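Long-range contact in succinate-semialdehyde dehydrogenase (Synechococcus sp., PDB 4IT9), which probably oxidises succinate semialdehyde to succinate with a nicotinamide dinucleotide cofactor, as a member of the aldehyde dehydrogenase family: residues 52-57 and 95-100. Numbering follows the deposited sequence.
Sequences WLENAA and YYAEHG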
loop_
_atom_site.group_PDB
_atom_site.type_symbol
_atom_site.label_atom_id
_atom_site.label_comp_id
_atom_site.label_asym_id
_atom_site.label_seq_id
_atom_site.Cartn_x
_atom_site.Cartn_y
_atom_site.Cartn_z
ATOM N N TRP A 52 24.005 14.699 4.747
ATOM C CA TRP A 52 24.455 13.609 3.894
ATOM C C TRP A 52 23.727 13.588 2.549
ATOM O O TRP A 52 24.347 13.367 1.505
ATOM C CB TRP A 52 24.352 12.268 4.641
ATOM C CG TRP A 52 25.150 12.266 5.931
ATOM C CD1 TRP A 52 26.361 12.872 6.145
ATOM C CD2 TRP A 52 24.787 11.656 7.177
ATOM N NE1 TRP A 52 26.772 12.667 7.445
ATOM C CE2 TRP A 52 25.822 11.922 8.099
ATOM C CE3 TRP A 52 23.683 10.904 7.608
ATOM C CZ2 TRP A 52 25.793 11.469 9.424
ATOM C CZ3 TRP A 52 23.657 10.452 8.924
ATOM C CH2 TRP A 52 24.701 10.740 9.814
ATOM N N LEU A 53 22.421 13.846 2.565
ATOM C CA LEU A 53 21.644 13.902 1.331
ATOM C C LEU A 53 22.104 15.043 0.427
ATOM O O LEU A 53 22.221 14.878 -0.788
ATOM C CB LEU A 53 20.154 14.065 1.663
ATOM C CG LEU A 53 19.172 13.537 0.634
ATOM C CD1 LEU A 53 19.606 12.152 0.170
ATOM C CD2 LEU A 53 17.774 13.488 1.244
ATOM N N GLU A 54 22.358 16.208 1.016
ATOM C CA GLU A 54 22.870 17.329 0.241
ATOM C C GLU A 54 24.298 17.080 -0.249
ATOM O O GLU A 54 24.651 17.489 -1.346
ATOM C CB GLU A 54 22.756 18.648 1.024
ATOM C CG GLU A 54 21.307 19.080 1.206
ATOM C CD GLU A 54 21.133 20.396 1.950
ATOM O OE1 GLU A 54 22.036 20.792 2.717
ATOM O OE2 GLU A 54 20.069 21.024 1.769
ATOM N N ASN A 55 25.118 16.396 0.542
ATOM C CA ASN A 55 26.441 16.002 0.053
ATOM C C ASN A 55 26.349 15.103 -1.173
ATOM O O ASN A 55 27.136 15.238 -2.115
ATOM C CB ASN A 55 27.242 15.273 1.133
ATOM C CG ASN A 55 27.773 16.201 2.192
ATOM O OD1 ASN A 55 27.698 17.424 2.066
ATOM N ND2 ASN A 55 28.322 15.620 3.256
ATOM N N ALA A 56 25.397 14.174 -1.138
ATOM C CA ALA A 56 25.166 13.267 -2.259
ATOM C C ALA A 56 24.763 14.061 -3.490
ATOM O O ALA A 56 25.249 13.794 -4.584
ATOM C CB ALA A 56 24.091 12.220 -1.910
ATOM N N ALA A 57 23.884 15.049 -3.319
ATOM C CA ALA A 57 23.499 15.889 -4.450
ATOM C C ALA A 57 24.715 16.621 -5.018
ATOM O O ALA A 57 24.883 16.688 -6.227
ATOM C CB ALA A 57 22.421 16.881 -4.059
ATOM N N TYR A 95 15.376 17.852 -3.000
ATOM C CA TYR A 95 13.955 17.977 -2.675
ATOM C C TYR A 95 13.639 17.410 -1.290
ATOM O O TYR A 95 13.000 18.067 -0.462
ATOM C CB TYR A 95 13.095 17.290 -3.741
ATOM C CG TYR A 95 11.617 17.406 -3.470
ATOM C CD1 TYR A 95 10.933 18.572 -3.770
ATOM C CD2 TYR A 95 10.909 16.356 -2.903
ATOM C CE1 TYR A 95 9.572 18.687 -3.523
ATOM C CE2 TYR A 95 9.552 16.461 -2.650
ATOM C CZ TYR A 95 8.893 17.628 -2.964
ATOM O OH TYR A 95 7.538 17.727 -2.715
ATOM N N TYR A 96 14.094 16.192 -1.016
ATOM C CA TYR A 96 13.798 15.609 0.288
ATOM C C TYR A 96 14.666 16.179 1.404
ATOM O O TYR A 96 14.235 16.239 2.556
ATOM C CB TYR A 96 13.810 14.079 0.232
ATOM C CG TYR A 96 12.577 13.591 -0.487
ATOM C CD1 TYR A 96 11.327 13.729 0.090
ATOM C CD2 TYR A 96 12.659 13.032 -1.742
ATOM C CE1 TYR A 96 10.182 13.308 -0.565
ATOM C CE2 TYR A 96 11.525 12.601 -2.404
ATOM C CZ TYR A 96 10.298 12.744 -1.806
ATOM O OH TYR A 96 9.169 12.327 -2.451
ATOM N N ALA A 97 15.870 16.641 1.072
ATOM C CA ALA A 97 16.649 17.358 2.069
ATOM C C ALA A 97 15.878 18.609 2.484
ATOM O O ALA A 97 15.831 18.964 3.657
ATOM C CB ALA A 97 17.997 17.733 1.519
ATOM N N GLU A 98 15.262 19.263 1.510
ATOM C CA GLU A 98 14.615 20.547 1.759
ATOM C C GLU A 98 13.206 20.446 2.353
ATOM O O GLU A 98 12.750 21.383 3.011
ATOM C CB GLU A 98 14.608 21.392 0.476
ATOM C CG GLU A 98 15.996 21.930 0.122
ATOM C CD GLU A 98 16.130 22.416 -1.311
ATOM O OE1 GLU A 98 15.113 22.539 -2.023
ATOM O OE2 GLU A 98 17.278 22.671 -1.729
ATOM N N HIS A 99 12.521 19.324 2.133
ATOM C CA HIS A 99 11.119 19.195 2.549
ATOM C C HIS A 99 10.812 18.031 3.487
ATOM O O HIS A 99 9.739 17.993 4.092
ATOM C CB HIS A 99 10.206 19.054 1.321
ATOM C CG HIS A 99 10.231 20.237 0.404
ATOM N ND1 HIS A 99 9.488 21.365 0.630
ATOM C CD2 HIS A 99 10.906 20.444 -0.755
ATOM C CE1 HIS A 99 9.699 22.235 -0.353
ATOM N NE2 HIS A 99 10.553 21.697 -1.199
ATOM N N GLY A 100 11.738 17.084 3.590
ATOM C CA GLY A 100 11.475 15.830 4.283
ATOM C C GLY A 100 11.072 15.964 5.736
ATOM O O GLY A 100 10.151 15.281 6.191
HETATM O O HOH W 1 19.478 21.295 -0.956
#
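Glu-54 and Ala-97 meet side chain to side chain where two helices run nearly antiparallel, with 155° between the N-to-C directions of their short axes. Leu-53 and Ala-97 set the register, their CA atoms 6.1 Å apart, a spacing that the small alanine permits.

Leu-53 can be followed outward. Leu-53 CB lies 4.3 Å from Ala-97 CB, an apolar contact at the root of the side chain. With CG anti to the backbone N (chi1 -154°), the branch leads on until CD2 does the touching. Leu-53 CD2 comes 3.7 Å from Ala-97 N, over the backbone of the opposing helix. The same methyl, Leu-53 CD2, is 4.1 Å from Tyr-96 CB. Of the tyrosine side chain, CB is what meets the methyl; the ring turns off from this interface to where its OH is hydrogen-bonded to Gly-440 O.

Glu-54 works alongside, through its aliphatic part. Glu-54 CG sits 3.6 Å from Ala-97 CB, and the extended chain carries the carboxylate past the methyl. One water donates to Glu-54 OE2 at 2.8 Å. It also donates to Glu-98 OE2, at 2.7 Å. By giving a hydrogen to each carboxylate, this bridge probably eases the repulsion between like charges at the more exposed margin. No direct hydrogen bond joins the segments.

Helices 46-62 and 79-103, separated in the chain by helix 64-75, thus pack on each other. Alongside lie the helices that precede and follow strand 152-156: from 137-148, Ala-144 touches both Leu-53 and Tyr-96, while 162-175 packs against Ala-56.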